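Local coordinates for ESSB (Geobacillus thermodenitrificans, PDB 2YNQ), which is an integral membrane component of the type VII secretion system, represented here by its extracellular, largely helical and dimeric domain, at residues D[87-92]-D[110-115]; D[79-84]-D[102-107]; D[26-31]-D[45-50]. All blocks are in the same frame, centred on the assembly; numbering follows the deposited sequence.

Contact 1: residues D[87-92]-D[110-115]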
loop_
_atom_site.group_PDB
_atom_site.type_symbol
_atom_site.label_atom_id
_atom_site.label_comp_id
_atom_site.label_asym_id
_atom_site.label_seq_id
_atom_site.Cartn_x
_atom_site.Cartn_y
_atom_site.Cartn_z
ATOM N N SER D 87 -3.899 3.386 -10.870
ATOM C CA SER D 87 -4.982 4.024 -10.128
ATOM C C SER D 87 -6.274 4.047 -10.940
ATOM O O SER D 87 -7.000 5.037 -10.940
ATOM C CB SER D 87 -4.587 5.452 -9.701
ATOM O OG SER D 87 -3.443 5.420 -8.861
ATOM N N GLN D 88 -6.535 2.964 -11.652
ATOM C CA GLN D 88 -7.773 2.803 -12.385
ATOM C C GLN D 88 -8.548 1.729 -11.650
ATOM O O GLN D 88 -8.768 0.620 -12.166
ATOM C CB GLN D 88 -7.494 2.423 -13.840
ATOM C CG GLN D 88 -6.901 3.577 -14.649
ATOM C CD GLN D 88 -6.387 3.128 -16.032
ATOM O OE1 GLN D 88 -5.208 2.776 -16.179
ATOM N NE2 GLN D 88 -7.277 3.114 -17.036
ATOM N N SER D 89 -8.937 2.059 -10.415
ATOM C CA SER D 89 -9.536 1.054 -9.503
ATOM C C SER D 89 -10.860 0.533 -10.040
ATOM O O SER D 89 -11.169 -0.640 -9.872
ATOM C CB SER D 89 -9.716 1.608 -8.080
ATOM O OG SER D 89 -10.323 2.891 -8.133
ATOM N N GLU D 90 -11.611 1.397 -10.713
ATOM C CA GLU D 90 -12.872 0.990 -11.361
ATOM C C GLU D 90 -12.652 -0.139 -12.366
ATOM O O GLU D 90 -13.379 -1.138 -12.377
ATOM C CB GLU D 90 -13.537 2.204 -12.002
ATOM C CG GLU D 90 -13.975 3.186 -10.917
ATOM C CD GLU D 90 -14.123 4.609 -11.386
ATOM O OE1 GLU D 90 -13.140 5.226 -11.788
ATOM O OE2 GLU D 90 -15.242 5.138 -11.320
ATOM N N GLU D 91 -11.604 0.011 -13.170
ATOM C CA GLU D 91 -11.216 -0.979 -14.145
ATOM C C GLU D 91 -10.719 -2.253 -13.442
ATOM O O GLU D 91 -11.109 -3.360 -13.802
ATOM C CB GLU D 91 -10.146 -0.357 -15.041
ATOM C CG GLU D 91 -10.113 -0.834 -16.449
ATOM C CD GLU D 91 -11.442 -0.699 -17.186
ATOM O OE1 GLU D 91 -11.753 0.394 -17.701
ATOM O OE2 GLU D 91 -12.138 -1.724 -17.306
ATOM N N ALA D 92 -9.910 -2.096 -12.399
ATOM C CA ALA D 92 -9.415 -3.245 -11.633
ATOM C C ALA D 92 -10.558 -3.963 -10.899
ATOM O O ALA D 92 -10.596 -5.209 -10.836
ATOM C CB ALA D 92 -8.339 -2.805 -10.664
ATOM N N LEU D 110 -11.225 -1.308 -1.777
ATOM C CA LEU D 110 -10.432 -0.404 -0.929
ATOM C C LEU D 110 -9.791 0.746 -1.701
ATOM O O LEU D 110 -9.867 1.884 -1.266
ATOM C CB LEU D 110 -9.388 -1.172 -0.130
ATOM C CG LEU D 110 -9.986 -1.990 1.028
ATOM C CD1 LEU D 110 -8.937 -2.959 1.571
ATOM C CD2 LEU D 110 -10.601 -1.118 2.164
ATOM N N LYS D 111 -9.179 0.469 -2.852
ATOM C CA LYS D 111 -8.599 1.553 -3.667
ATOM C C LYS D 111 -9.701 2.473 -4.184
ATOM O O LYS D 111 -9.534 3.688 -4.239
ATOM C CB LYS D 111 -7.763 1.000 -4.829
ATOM C CG LYS D 111 -6.450 0.338 -4.416
ATOM C CD LYS D 111 -5.584 1.243 -3.515
ATOM C CE LYS D 111 -4.120 0.810 -3.449
ATOM N NZ LYS D 111 -3.323 1.229 -4.683
ATOM N N TYR D 112 -10.849 1.900 -4.527
ATOM C CA TYR D 112 -11.955 2.697 -5.013
ATOM C C TYR D 112 -12.499 3.599 -3.895
ATOM O O TYR D 112 -12.896 4.747 -4.147
ATOM C CB TYR D 112 -13.045 1.784 -5.590
ATOM C CG TYR D 112 -14.244 2.490 -6.155
ATOM C CD1 TYR D 112 -14.113 3.579 -7.014
ATOM C CD2 TYR D 112 -15.516 2.053 -5.847
ATOM C CE1 TYR D 112 -15.253 4.221 -7.553
ATOM C CE2 TYR D 112 -16.653 2.677 -6.362
ATOM C CZ TYR D 112 -16.518 3.756 -7.211
ATOM O OH TYR D 112 -17.668 4.370 -7.693
ATOM N N ARG D 113 -12.491 3.084 -2.666
ATOM C CA ARG D 113 -12.912 3.874 -1.524
ATOM C C ARG D 113 -12.092 5.160 -1.454
ATOM O O ARG D 113 -12.659 6.246 -1.334
ATOM C CB ARG D 113 -12.848 3.077 -0.215
ATOM C CG ARG D 113 -13.776 3.646 0.853
ATOM C CD ARG D 113 -13.946 2.734 2.080
ATOM N NE ARG D 113 -13.123 3.152 3.210
ATOM C CZ ARG D 113 -13.357 4.223 3.970
ATOM N NH1 ARG D 113 -14.393 5.022 3.732
ATOM N NH2 ARG D 113 -12.539 4.495 4.981
ATOM N N GLU D 114 -10.770 5.038 -1.581
ATOM C CA GLU D 114 -9.876 6.203 -1.517
ATOM C C GLU D 114 -10.245 7.237 -2.565
ATOM O O GLU D 114 -10.243 8.432 -2.293
ATOM C CB GLU D 114 -8.431 5.798 -1.758
ATOM C CG GLU D 114 -7.729 5.070 -0.640
ATOM C CD GLU D 114 -6.375 4.541 -1.101
ATOM O OE1 GLU D 114 -5.853 5.045 -2.124
ATOM O OE2 GLU D 114 -5.828 3.620 -0.459
ATOM N N GLN D 115 -10.561 6.762 -3.764
ATOM C CA GLN D 115 -10.856 7.637 -4.877
ATOM C C GLN D 115 -12.157 8.401 -4.649
ATOM O O GLN D 115 -12.297 9.566 -5.068
ATOM C CB GLN D 115 -10.918 6.838 -6.173
ATOM C CG GLN D 115 -11.137 7.699 -7.398
ATOM C CD GLN D 115 -11.356 6.882 -8.649
ATOM O OE1 GLN D 115 -10.658 5.887 -8.897
ATOM N NE2 GLN D 115 -12.327 7.300 -9.458
HETATM O O HOH W 1 -8.386 4.587 -8.337
HETATM O O HOH W 2 -8.170 7.283 -9.294
#
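Gln115 and Glu90 are brought together by torsions that reach out from different helices: Gln115 swings CG opposite its backbone N (chi1 -176°) and runs straight on, while Glu90 sets CG beside its own N (chi1 -66°) and extends past CG. Gln115 NE2 then donates to Glu90 OE1 at 3.2 Å, with the N-H aimed well at the oxygen (163°). The bond leaves in the amide plane but meets OE1 from above the carboxylate plane, the two flat groups standing nearly perpendicular. The other end of the same amide turns to Ser89, whose OG lies 3.1 Å from Gln115 OE1. Water 1 sits beside the pair, 2.6 Å from Ser89 OG and 2.7 Å from Gln115 OE1, with a weak link to Ser87 O; water 2 lies 3.0 Å from Ser87 O and is weakly linked to Gln115 OE1. Both waters can donate to these carbonyl oxygens, though acceptors outnumber their protons. Beneath these polar groups the backbones come close at Ser89, which presses CB on Lys111 CB at 3.8 Å and brings OG to the edge of the Tyr112 ring. Glu90 CG lies obliquely against that ring, 3.7 Å from Tyr112 CE1. The small serine is consistent with the close approach here, Ser89 CA being 5.4 Å from Tyr112 CA, and the longer polar chains close over it at the surface. Ser87, with positive phi, is the C-prime residue of the Schellman motif ending helix 75-85, and Gln88 occupies the N-cap position of helix 89-99. Beyond the contact Lys111 NZ makes a salt bridge to Glu55. Helix 124-152 packs on Tyr112 through Lys130 and Ile134, while helix 75-85 touches Ala92 through Tyr83 and Ile84.

Contact 2: residues D[79-84]-D[102-107]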
loop_
_atom_site.group_PDB
_atom_site.type_symbol
_atom_site.label_atom_id
_atom_site.label_comp_id
_atom_site.label_asym_id
_atom_site.label_seq_id
_atom_site.Cartn_x
_atom_site.Cartn_y
_atom_site.Cartn_z
ATOM N N LEU D 79 -3.474 -7.631 -15.991
ATOM C CA LEU D 79 -4.248 -6.426 -16.237
ATOM C C LEU D 79 -4.772 -5.838 -14.941
ATOM O O LEU D 79 -4.713 -4.621 -14.747
ATOM C CB LEU D 79 -5.391 -6.692 -17.221
ATOM C CG LEU D 79 -4.927 -6.988 -18.655
ATOM C CD1 LEU D 79 -6.103 -7.454 -19.582
ATOM C CD2 LEU D 79 -4.168 -5.789 -19.239
ATOM N N TYR D 80 -5.256 -6.697 -14.043
ATOM C CA TYR D 80 -5.701 -6.252 -12.729
ATOM C C TYR D 80 -4.621 -5.405 -12.050
ATOM O O TYR D 80 -4.883 -4.275 -11.643
ATOM C CB TYR D 80 -6.042 -7.436 -11.840
ATOM C CG TYR D 80 -6.345 -7.011 -10.428
ATOM C CD1 TYR D 80 -7.638 -6.677 -10.055
ATOM C CD2 TYR D 80 -5.335 -6.930 -9.457
ATOM C CE1 TYR D 80 -7.930 -6.271 -8.747
ATOM C CE2 TYR D 80 -5.620 -6.532 -8.149
ATOM C CZ TYR D 80 -6.925 -6.198 -7.806
ATOM O OH TYR D 80 -7.259 -5.795 -6.526
ATOM N N TRP D 81 -3.409 -5.948 -11.938
ATOM C CA TRP D 81 -2.354 -5.251 -11.212
ATOM C C TRP D 81 -1.869 -3.999 -11.918
ATOM O O TRP D 81 -1.492 -3.017 -11.265
ATOM C CB TRP D 81 -1.200 -6.204 -10.863
ATOM C CG TRP D 81 -1.622 -7.118 -9.738
ATOM C CD1 TRP D 81 -1.913 -8.452 -9.819
ATOM C CD2 TRP D 81 -1.873 -6.729 -8.369
ATOM N NE1 TRP D 81 -2.313 -8.920 -8.582
ATOM C CE2 TRP D 81 -2.277 -7.886 -7.675
ATOM C CE3 TRP D 81 -1.776 -5.517 -7.668
ATOM C CZ2 TRP D 81 -2.598 -7.869 -6.308
ATOM C CZ3 TRP D 81 -2.092 -5.498 -6.310
ATOM C CH2 TRP D 81 -2.498 -6.670 -5.646
ATOM N N ILE D 82 -1.899 -4.017 -13.248
ATOM C CA ILE D 82 -1.509 -2.852 -14.002
ATOM C C ILE D 82 -2.519 -1.721 -13.750
ATOM O O ILE D 82 -2.126 -0.557 -13.536
ATOM C CB ILE D 82 -1.376 -3.160 -15.516
ATOM C CG1 ILE D 82 -0.175 -4.087 -15.777
ATOM C CG2 ILE D 82 -1.278 -1.852 -16.315
ATOM C CD1 ILE D 82 -0.129 -4.746 -17.198
ATOM N N TYR D 83 -3.808 -2.049 -13.746
ATOM C CA TYR D 83 -4.813 -1.005 -13.454
ATOM C C TYR D 83 -4.776 -0.533 -12.021
ATOM O O TYR D 83 -4.992 0.662 -11.747
ATOM C CB TYR D 83 -6.235 -1.454 -13.753
ATOM C CG TYR D 83 -6.499 -1.851 -15.174
ATOM C CD1 TYR D 83 -6.023 -1.096 -16.248
ATOM C CD2 TYR D 83 -7.278 -2.976 -15.442
ATOM C CE1 TYR D 83 -6.293 -1.490 -17.570
ATOM C CE2 TYR D 83 -7.560 -3.366 -16.733
ATOM C CZ TYR D 83 -7.061 -2.623 -17.794
ATOM O OH TYR D 83 -7.380 -3.044 -19.070
ATOM N N ILE D 84 -4.558 -1.461 -11.094
ATOM C CA ILE D 84 -4.335 -1.049 -9.717
ATOM C C ILE D 84 -3.166 -0.077 -9.718
ATOM O O ILE D 84 -3.267 1.003 -9.148
ATOM C CB ILE D 84 -4.011 -2.214 -8.766
ATOM C CG1 ILE D 84 -5.257 -3.070 -8.489
ATOM C CG2 ILE D 84 -3.416 -1.668 -7.482
ATOM C CD1 ILE D 84 -6.380 -2.395 -7.608
ATOM N N ARG D 102 -12.051 -13.209 -4.769
ATOM C CA ARG D 102 -12.666 -12.456 -3.653
ATOM C C ARG D 102 -11.770 -11.352 -3.100
ATOM O O ARG D 102 -12.163 -10.189 -3.053
ATOM C CB ARG D 102 -13.091 -13.406 -2.533
ATOM C CG ARG D 102 -13.801 -12.719 -1.390
ATOM C CD ARG D 102 -13.207 -13.148 -0.055
ATOM N NE ARG D 102 -13.236 -14.594 0.086
ATOM C CZ ARG D 102 -12.176 -15.381 0.254
ATOM N NH1 ARG D 102 -10.950 -14.893 0.340
ATOM N NH2 ARG D 102 -12.363 -16.684 0.364
ATOM N N ASP D 103 -10.552 -11.714 -2.713
ATOM C CA ASP D 103 -9.648 -10.768 -2.085
ATOM C C ASP D 103 -9.155 -9.693 -3.024
ATOM O O ASP D 103 -8.778 -8.608 -2.571
ATOM C CB ASP D 103 -8.514 -11.510 -1.405
ATOM C CG ASP D 103 -9.034 -12.539 -0.406
ATOM O OD1 ASP D 103 -10.049 -12.255 0.277
ATOM O OD2 ASP D 103 -8.459 -13.634 -0.319
ATOM N N LEU D 104 -9.205 -9.964 -4.329
ATOM C CA LEU D 104 -8.862 -8.955 -5.299
ATOM C C LEU D 104 -10.004 -7.956 -5.435
ATOM O O LEU D 104 -9.763 -6.758 -5.588
ATOM C CB LEU D 104 -8.443 -9.567 -6.650
ATOM C CG LEU D 104 -7.092 -10.315 -6.711
ATOM C CD1 LEU D 104 -6.687 -10.593 -8.153
ATOM C CD2 LEU D 104 -5.965 -9.597 -6.007
ATOM N N ILE D 105 -11.240 -8.431 -5.362
ATOM C CA ILE D 105 -12.396 -7.531 -5.363
ATOM C C ILE D 105 -12.310 -6.642 -4.140
ATOM O O ILE D 105 -12.431 -5.420 -4.242
ATOM C CB ILE D 105 -13.755 -8.283 -5.382
ATOM C CG1 ILE D 105 -13.867 -9.149 -6.650
ATOM C CG2 ILE D 105 -14.917 -7.292 -5.266
ATOM C CD1 ILE D 105 -15.047 -10.161 -6.669
ATOM N N VAL D 106 -12.050 -7.238 -2.986
ATOM C CA VAL D 106 -11.934 -6.438 -1.782
ATOM C C VAL D 106 -10.824 -5.403 -1.920
ATOM O O VAL D 106 -11.012 -4.230 -1.570
ATOM C CB VAL D 106 -11.698 -7.295 -0.525
ATOM C CG1 VAL D 106 -11.310 -6.411 0.630
ATOM C CG2 VAL D 106 -12.937 -8.110 -0.197
ATOM N N TYR D 107 -9.670 -5.819 -2.426
ATOM C CA TYR D 107 -8.554 -4.880 -2.536
ATOM C C TYR D 107 -8.879 -3.708 -3.471
ATOM O O TYR D 107 -8.557 -2.544 -3.179
ATOM C CB TYR D 107 -7.296 -5.593 -2.984
ATOM C CG TYR D 107 -6.091 -4.720 -2.878
ATOM C CD1 TYR D 107 -5.498 -4.475 -1.635
ATOM C CD2 TYR D 107 -5.541 -4.128 -4.009
ATOM C CE1 TYR D 107 -4.390 -3.664 -1.523
ATOM C CE2 TYR D 107 -4.414 -3.322 -3.916
ATOM C CZ TYR D 107 -3.852 -3.088 -2.677
ATOM O OH TYR D 107 -2.764 -2.259 -2.575
#
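Tyr80 lays one face of its ring under Leu104 and points its hydroxyl past it to the backbone. With CG anti to the backbone N (chi1 173°), Tyr80 reaches across to Leu104, whose CD1 stands 4.1 Å from the ring centroid of Tyr80 and only 9° off the normal, a CH-pi contact over the face; Ile84 CG1 of its own helix covers the opposite face toward the rim. Beyond the ring, Tyr80 OH donates to Leu104 O at 2.8 Å, slightly tilted from the carbonyl plane. One leucine thus receives the tyrosine twice, its side chain on the ring and its carbonyl on the hydroxyl. That hydroxyl also lies at the edge of the Tyr107 ring, 3.5 Å from Tyr107 CD2, and the two tyrosine side chains cross almost perpendicularly. A phenylalanine in place of Tyr80 would probably leave Leu104 O without this donor and the end of the ring without its polar tie to helix 102-118. Trp81 comes in alongside, one face of its indole covered by Tyr80 CE2 and its six-membered ring turned 46° against Tyr107, an oblique aromatic pair. Trp81 CZ2 meets Leu104 CD2 at 3.8 Å, and Trp81 CZ3 meets Tyr107 CE2 at 4.0 Å. Ile84 CG2 reaches the Tyr107 edge, 4.1 Å from Tyr107 CE2. The polar ends are held elsewhere: Trp81 NE1 bonds Ser66 O and Tyr107 OH bonds Glu55. The two short helical segments run nearly parallel but 12.1 Å apart, so the aromatic rings, with Leu104 and Ile84, span the distance. Helix 89-99 connects helices 75-85 and 102-118 and lies against both, through Leu79 and Ile105, while helix 41-53 packs on Trp81 and Ile82, and helix 124-152 on Ile105 and Val106.

Contact 3: residues D[26-31]-D[45-50]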
loop_
_atom_site.group_PDB
_atom_site.type_symbol
_atom_site.label_atom_id
_atom_site.label_comp_id
_atom_site.label_asym_id
_atom_site.label_seq_id
_atom_site.Cartn_x
_atom_site.Cartn_y
_atom_site.Cartn_z
ATOM N N ASP D 26 11.278 2.749 -13.617
ATOM C CA ASP D 26 11.645 3.204 -14.948
ATOM C C ASP D 26 10.904 2.425 -16.027
ATOM O O ASP D 26 10.607 2.974 -17.092
ATOM C CB ASP D 26 13.160 3.115 -15.124
ATOM C CG ASP D 26 13.714 4.206 -16.017
ATOM O OD1 ASP D 26 12.921 4.865 -16.754
ATOM O OD2 ASP D 26 14.957 4.404 -15.998
ATOM N N VAL D 27 10.603 1.152 -15.750
ATOM C CA VAL D 27 9.763 0.349 -16.626
ATOM C C VAL D 27 8.396 0.993 -16.732
ATOM O O VAL D 27 7.859 1.137 -17.828
ATOM C CB VAL D 27 9.582 -1.090 -16.087
ATOM C CG1 VAL D 27 8.450 -1.807 -16.813
ATOM C CG2 VAL D 27 10.880 -1.874 -16.189
ATOM N N ILE D 28 7.860 1.394 -15.576
ATOM C CA ILE D 28 6.544 2.005 -15.456
ATOM C C ILE D 28 6.443 3.296 -16.257
ATOM O O ILE D 28 5.534 3.416 -17.058
ATOM C CB ILE D 28 6.138 2.209 -13.965
ATOM C CG1 ILE D 28 5.754 0.855 -13.360
ATOM C CG2 ILE D 28 4.986 3.235 -13.802
ATOM C CD1 ILE D 28 5.822 0.792 -11.829
ATOM N N THR D 29 7.382 4.231 -16.082
ATOM C CA THR D 29 7.331 5.466 -16.854
ATOM C C THR D 29 7.607 5.271 -18.345
ATOM O O THR D 29 7.069 5.998 -19.184
ATOM C CB THR D 29 8.217 6.590 -16.273
ATOM O OG1 THR D 29 9.551 6.133 -16.192
ATOM C CG2 THR D 29 7.749 6.977 -14.872
ATOM N N THR D 30 8.399 4.265 -18.688
ATOM C CA THR D 30 8.616 3.942 -20.104
ATOM C C THR D 30 7.311 3.564 -20.800
ATOM O O THR D 30 7.096 3.905 -21.959
ATOM C CB THR D 30 9.666 2.825 -20.258
ATOM O OG1 THR D 30 10.918 3.325 -19.790
ATOM C CG2 THR D 30 9.821 2.379 -21.718
ATOM N N LEU D 31 6.428 2.900 -20.064
ATOM C CA LEU D 31 5.269 2.292 -20.664
ATOM C C LEU D 31 3.987 3.031 -20.378
ATOM O O LEU D 31 2.929 2.602 -20.818
ATOM C CB LEU D 31 5.151 0.844 -20.217
ATOM C CG LEU D 31 6.213 -0.066 -20.807
ATOM C CD1 LEU D 31 6.063 -1.475 -20.286
ATOM C CD2 LEU D 31 6.199 -0.030 -22.356
ATOM N N TYR D 45 3.823 -8.844 -18.630
ATOM C CA TYR D 45 4.512 -9.474 -17.502
ATOM C C TYR D 45 5.460 -8.508 -16.821
ATOM O O TYR D 45 5.467 -8.401 -15.587
ATOM C CB TYR D 45 5.297 -10.714 -17.962
ATOM C CG TYR D 45 6.240 -11.264 -16.911
ATOM C CD1 TYR D 45 5.744 -11.890 -15.773
ATOM C CD2 TYR D 45 7.631 -11.143 -17.046
ATOM C CE1 TYR D 45 6.607 -12.382 -14.789
ATOM C CE2 TYR D 45 8.509 -11.633 -16.071
ATOM C CZ TYR D 45 7.993 -12.257 -14.940
ATOM O OH TYR D 45 8.826 -12.762 -13.940
ATOM N N GLU D 46 6.267 -7.815 -17.629
ATOM C CA GLU D 46 7.231 -6.846 -17.132
ATOM C C GLU D 46 6.537 -5.725 -16.365
ATOM O O GLU D 46 6.965 -5.377 -15.251
ATOM C CB GLU D 46 8.079 -6.249 -18.272
ATOM C CG GLU D 46 9.048 -7.236 -18.942
ATOM C CD GLU D 46 9.764 -6.651 -20.189
ATOM O OE1 GLU D 46 9.733 -5.421 -20.428
ATOM O OE2 GLU D 46 10.375 -7.432 -20.949
ATOM N N LEU D 47 5.489 -5.157 -16.965
ATOM C CA LEU D 47 4.766 -4.028 -16.382
ATOM C C LEU D 47 4.046 -4.440 -15.093
ATOM O O LEU D 47 4.194 -3.809 -14.047
ATOM C CB LEU D 47 3.767 -3.455 -17.392
ATOM C CG LEU D 47 3.118 -2.110 -17.034
ATOM C CD1 LEU D 47 4.173 -1.065 -16.585
ATOM C CD2 LEU D 47 2.255 -1.566 -18.197
ATOM N N ALA D 48 3.328 -5.554 -15.173
ATOM C CA ALA D 48 2.547 -6.033 -14.063
ATOM C C ALA D 48 3.468 -6.397 -12.926
ATOM O O ALA D 48 3.179 -6.063 -11.773
ATOM C CB ALA D 48 1.672 -7.203 -14.475
ATOM N N SER D 49 4.596 -7.032 -13.235
ATOM C CA SER D 49 5.542 -7.361 -12.167
ATOM C C SER D 49 6.017 -6.086 -11.565
ATOM O O SER D 49 6.105 -5.978 -10.347
ATOM C CB SER D 49 6.756 -8.184 -12.628
ATOM O OG SER D 49 6.341 -9.375 -13.258
ATOM N N SER D 50 6.287 -5.098 -12.411
ATOM C CA SER D 50 6.849 -3.857 -11.911
ATOM C C SER D 50 5.848 -3.158 -10.990
ATOM O O SER D 50 6.236 -2.678 -9.923
ATOM C CB SER D 50 7.305 -2.948 -13.041
ATOM O OG SER D 50 8.364 -3.555 -13.759
#
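Val27 overlaps Ser50, its CG1 methyl 3.5 Å from Ser50 OG and 4.1 Å from Ser50 CB. The hydroxyl is already engaged: Ser50 OG donates to Glu46 O of its own helix at 2.7 Å, and this carbonyl also accepts from Ser50 N on the opposite face of its plane. A polar side chain can therefore lie buried beneath a valine without a partner from the facing helix. Leu47 supplies the other half of the interface. With CG opposite its backbone N (chi1 -169°), it sends CD1 among three residues of helix 24-31, lying 4.0 Å from Ile28 CA, 4.3 Å from Val27 CG1 and 4.2 Å from Leu31 CD1. It crosses Ile28 at about a right angle and slides past Leu31 in the opposite direction. Ile28 CD1 runs on to the backbone of Ser50, 4.0 Å from its O. No hydrogen bond joins the two segments. Glu46 turns its carboxylate to Thr16 and Ser15 of helix 7-19, and Ile82 of helix 75-85 packs on Leu47. With axes 9.3 Å apart at closest approach and crossing at -126°, this is an obliquely crossing pair of consecutive helices, 24-31 and 41-53, whose interface is mainly apolar with one serine, part of the all-helical extracellular domain of this EssB family protein.

Contacts 1 and 2 are continuous, with centres 9 Å apart: both draw on helix 102-118, and their partners, helices 89-99 and 75-85, follow each other in the chain. They meet where Gln88 N lies 2.8 Å from Tyr83 O, a probable hydrogen bond. Contact 3 precedes both in sequence and joins contact 2 through Ile82, whose CG1 is 3.8 Å from Ala48 CA; its centre is about 17 Å from that of contact 2. Contacts 1 and 3 also both touch the second subunit. A sodium ion lies about 7 Å from the Trp81 side chain and one about 10 Å from that of Val27, but the metal-site residues Arg62, Val65 and Asn67 belong to none of the segments.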